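Local atomic coordinates of kinesin-like protein KAR3 (Saccharomyces cerevisiae, PDB entry 1F9V), a protein that probably couples ATP hydrolysis to movement along microtubules as a kinesin-related motor, here its motor domain with ADP and magnesium bound. Residues Y8-P13 against T99-N104. The protein carries 2 engineered substitutions. Residues are numbered along the deposited sequence; the frame is centred on the assembly and turned at random.
Sequences YCRIRP and TFTMLN. With MG (magnesium ion), chain B; ADP (adenosine-5'-diphosphate), chain C.
R10 of strand 4-11 reaches T101 of helix 98-103 at the nucleotide site of the kinesin motor domain, where the P-loop (Walker A) runs into its helix. The single direct hydrogen bond between the two segments goes from R10 NH1 to T101 OG1, 3.0 Å long but bent, the hydroxyl lying 28° out of the guanidinium plane. R10 spans the gap because its chain is extended, with CG anti to the backbone N (chi1 178°). N66 OD1 also receives NH1, D64 O takes NH2, and T101 OG1 bonds to G97 O, so R10 NH1 and NH2 and T101 OG1, all in buried residues, each have hydrogen-bond partners. A water that donates to T101 O also accepts a weak bond from R10 NH1, bridging the segments a second way.

The remaining contacts run through the adenine, which is sandwiched between the segments. On one side the F100 ring lies over the base, with CD1 3.4 Å from ADP C6; on the other come P13, its CD 3.4 Å from that same C6, and the CB of R12. The amino N6 of the base sits over one face of the R10 guanidinium, toward its rim. N104 CG packs on the opposite face of the F100 ring from the base. With an alanine at F100, one face of the adenine would probably lose its aromatic cover and the base would be less firmly clamped against P13.

Polar and metal bonds fix the phosphates. T99 N, at the end of the P-loop, donates to ADP O2B at a nearly straight 166°, and F100 N, just beyond it, to O1A; the amides of G95, G97 and K98 bind the same nucleotide. O2B also binds the magnesium ion, whose six ligands are completed by four waters and T99 OG1, 2.2 Å from the metal.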
loop_
_atom_site.group_PDB
_atom_site.type_symbol
_atom_site.label_atom_id
_atom_site.label_comp_id
_atom_site.label_asym_id
_atom_site.label_seq_id
_atom_site.Cartn_x
_atom_site.Cartn_y
_atom_site.Cartn_z
ATOM N N TYR A 8 -1.010 -9.370 0.625
ATOM C CA TYR A 8 -1.648 -9.719 1.897
ATOM C C TYR A 8 -3.094 -9.249 1.828
ATOM O O TYR A 8 -3.395 -8.211 1.227
ATOM C CB TYR A 8 -1.012 -8.992 3.086
ATOM C CG TYR A 8 0.400 -9.382 3.449
ATOM C CD1 TYR A 8 1.031 -10.484 2.872
ATOM C CD2 TYR A 8 1.108 -8.636 4.389
ATOM C CE1 TYR A 8 2.337 -10.830 3.231
ATOM C CE2 TYR A 8 2.404 -8.972 4.750
ATOM C CZ TYR A 8 3.014 -10.061 4.171
ATOM O OH TYR A 8 4.307 -10.371 4.537
ATOM N N CYS A 9 -3.996 -10.013 2.430
ATOM C CA CYS A 9 -5.393 -9.617 2.481
ATOM C C CYS A 9 -5.708 -9.402 3.959
ATOM O O CYS A 9 -5.190 -10.127 4.813
ATOM C CB CYS A 9 -6.293 -10.719 1.915
ATOM S SG CYS A 9 -8.074 -10.425 2.164
ATOM N N ARG A 10 -6.519 -8.399 4.272
ATOM C CA ARG A 10 -6.896 -8.169 5.659
ATOM C C ARG A 10 -8.384 -7.922 5.794
ATOM O O ARG A 10 -8.936 -7.006 5.180
ATOM C CB ARG A 10 -6.155 -6.979 6.264
ATOM C CG ARG A 10 -6.586 -6.725 7.709
ATOM C CD ARG A 10 -6.056 -5.414 8.277
ATOM N NE ARG A 10 -6.091 -5.432 9.735
ATOM C CZ ARG A 10 -5.503 -4.528 10.510
ATOM N NH1 ARG A 10 -4.829 -3.518 9.967
ATOM N NH2 ARG A 10 -5.573 -4.639 11.829
ATOM N N ILE A 11 -9.034 -8.752 6.604
ATOM C CA ILE A 11 -10.461 -8.608 6.856
ATOM C C ILE A 11 -10.583 -7.809 8.147
ATOM O O ILE A 11 -10.078 -8.229 9.191
ATOM C CB ILE A 11 -11.152 -9.986 7.060
ATOM C CG1 ILE A 11 -10.916 -10.876 5.836
ATOM C CG2 ILE A 11 -12.650 -9.790 7.298
ATOM C CD1 ILE A 11 -11.097 -12.354 6.104
ATOM N N ARG A 12 -11.220 -6.649 8.085
ATOM C CA ARG A 12 -11.383 -5.845 9.285
ATOM C C ARG A 12 -12.550 -6.383 10.106
ATOM O O ARG A 12 -13.381 -7.136 9.599
ATOM C CB ARG A 12 -11.677 -4.389 8.918
ATOM C CG ARG A 12 -13.019 -4.171 8.226
ATOM C CD ARG A 12 -13.541 -2.750 8.442
ATOM N NE ARG A 12 -14.655 -2.400 7.561
ATOM C CZ ARG A 12 -15.914 -2.797 7.741
ATOM N NH1 ARG A 12 -16.227 -3.567 8.779
ATOM N NH2 ARG A 12 -16.861 -2.417 6.890
ATOM N N PRO A 13 -12.583 -6.060 11.409
ATOM C CA PRO A 13 -13.694 -6.524 12.246
ATOM C C PRO A 13 -14.990 -5.897 11.735
ATOM O O PRO A 13 -14.982 -4.814 11.144
ATOM C CB PRO A 13 -13.338 -6.017 13.649
ATOM C CG PRO A 13 -11.857 -5.756 13.606
ATOM C CD PRO A 13 -11.565 -5.334 12.188
ATOM N N THR A 99 -7.062 3.286 5.597
ATOM C CA THR A 99 -6.484 4.315 6.454
ATOM C C THR A 99 -6.189 3.820 7.859
ATOM O O THR A 99 -5.164 4.174 8.437
ATOM C CB THR A 99 -7.394 5.529 6.520
ATOM O OG1 THR A 99 -7.559 6.036 5.196
ATOM C CG2 THR A 99 -6.788 6.621 7.392
ATOM N N PHE A 100 -7.083 3.010 8.415
ATOM C CA PHE A 100 -6.854 2.470 9.754
ATOM C C PHE A 100 -5.569 1.653 9.723
ATOM O O PHE A 100 -4.734 1.731 10.620
ATOM C CB PHE A 100 -8.014 1.563 10.190
ATOM C CG PHE A 100 -7.877 1.047 11.597
ATOM C CD1 PHE A 100 -7.133 -0.101 11.865
ATOM C CD2 PHE A 100 -8.480 1.714 12.657
ATOM C CE1 PHE A 100 -6.990 -0.580 13.174
ATOM C CE2 PHE A 100 -8.342 1.245 13.970
ATOM C CZ PHE A 100 -7.594 0.095 14.224
ATOM N N THR A 101 -5.416 0.871 8.663
ATOM C CA THR A 101 -4.247 0.027 8.500
ATOM C C THR A 101 -2.968 0.832 8.346
ATOM O O THR A 101 -1.954 0.525 8.970
ATOM C CB THR A 101 -4.413 -0.894 7.275
ATOM O OG1 THR A 101 -5.425 -1.869 7.560
ATOM C CG2 THR A 101 -3.101 -1.606 6.936
ATOM N N MET A 102 -3.024 1.875 7.524
ATOM C CA MET A 102 -1.843 2.693 7.269
ATOM C C MET A 102 -1.577 3.839 8.233
ATOM O O MET A 102 -0.418 4.139 8.541
ATOM C CB MET A 102 -1.911 3.285 5.852
ATOM C CG MET A 102 -2.111 2.274 4.740
ATOM S SD MET A 102 -0.734 1.147 4.582
ATOM C CE MET A 102 0.548 2.274 4.041
ATOM N N LEU A 103 -2.643 4.469 8.714
ATOM C CA LEU A 103 -2.511 5.649 9.560
ATOM C C LEU A 103 -3.026 5.623 11.000
ATOM O O LEU A 103 -2.981 6.654 11.671
ATOM C CB LEU A 103 -3.162 6.838 8.837
ATOM C CG LEU A 103 -2.364 7.858 8.009
ATOM C CD1 LEU A 103 -0.876 7.613 8.113
ATOM C CD2 LEU A 103 -2.822 7.785 6.569
ATOM N N ASN A 104 -3.517 4.491 11.493
ATOM C CA ASN A 104 -4.005 4.487 12.868
ATOM C C ASN A 104 -2.912 5.044 13.783
ATOM O O ASN A 104 -1.769 4.598 13.735
ATOM C CB ASN A 104 -4.380 3.075 13.327
ATOM C CG ASN A 104 -5.249 3.089 14.572
ATOM O OD1 ASN A 104 -6.242 3.814 14.629
ATOM N ND2 ASN A 104 -4.875 2.302 15.577
HETATM MG MG MG B . -9.454 6.174 4.124
HETATM P PB ADP C . -11.039 3.165 4.409
HETATM O O1B ADP C . -10.732 1.935 3.635
HETATM O O2B ADP C . -9.709 4.037 4.632
HETATM O O3B ADP C . -12.115 3.961 3.765
HETATM P PA ADP C . -11.082 3.330 7.294
HETATM O O1A ADP C . -9.754 2.837 7.663
HETATM O O2A ADP C . -11.076 4.791 7.298
HETATM O O3A ADP C . -11.478 2.776 5.871
HETATM O "O5'" ADP C . -12.170 2.851 8.338
HETATM C "C5'" ADP C . -13.361 2.095 8.109
HETATM C "C4'" ADP C . -13.994 1.945 9.524
HETATM O "O4'" ADP C . -13.590 0.659 10.008
HETATM C "C3'" ADP C . -13.444 2.950 10.555
HETATM O "O3'" ADP C . -14.446 3.379 11.493
HETATM C "C2'" ADP C . -12.313 2.219 11.257
HETATM O "O2'" ADP C . -12.010 2.743 12.562
HETATM C "C1'" ADP C . -12.787 0.773 11.207
HETATM N N9 ADP C . -11.665 -0.205 11.066
HETATM C C8 ADP C . -11.037 -0.477 9.906
HETATM N N7 ADP C . -10.120 -1.402 10.108
HETATM C C5 ADP C . -10.137 -1.738 11.372
HETATM C C6 ADP C . -9.435 -2.638 12.159
HETATM N N6 ADP C . -8.483 -3.400 11.612
HETATM N N1 ADP C . -9.710 -2.743 13.496
HETATM C C2 ADP C . -10.664 -1.993 14.085
HETATM N N3 ADP C . -11.360 -1.119 13.331
HETATM C C4 ADP C . -11.134 -0.963 12.000
HETATM O O HOH W 1 -1.822 -2.120 10.116
HETATM O O HOH W 2 -8.259 5.549 2.364
HETATM O O HOH W 3 -10.468 6.793 5.955
HETATM O O HOH W 4 -11.352 6.197 2.851
HETATM O O HOH W 5 -9.119 8.341 3.858
#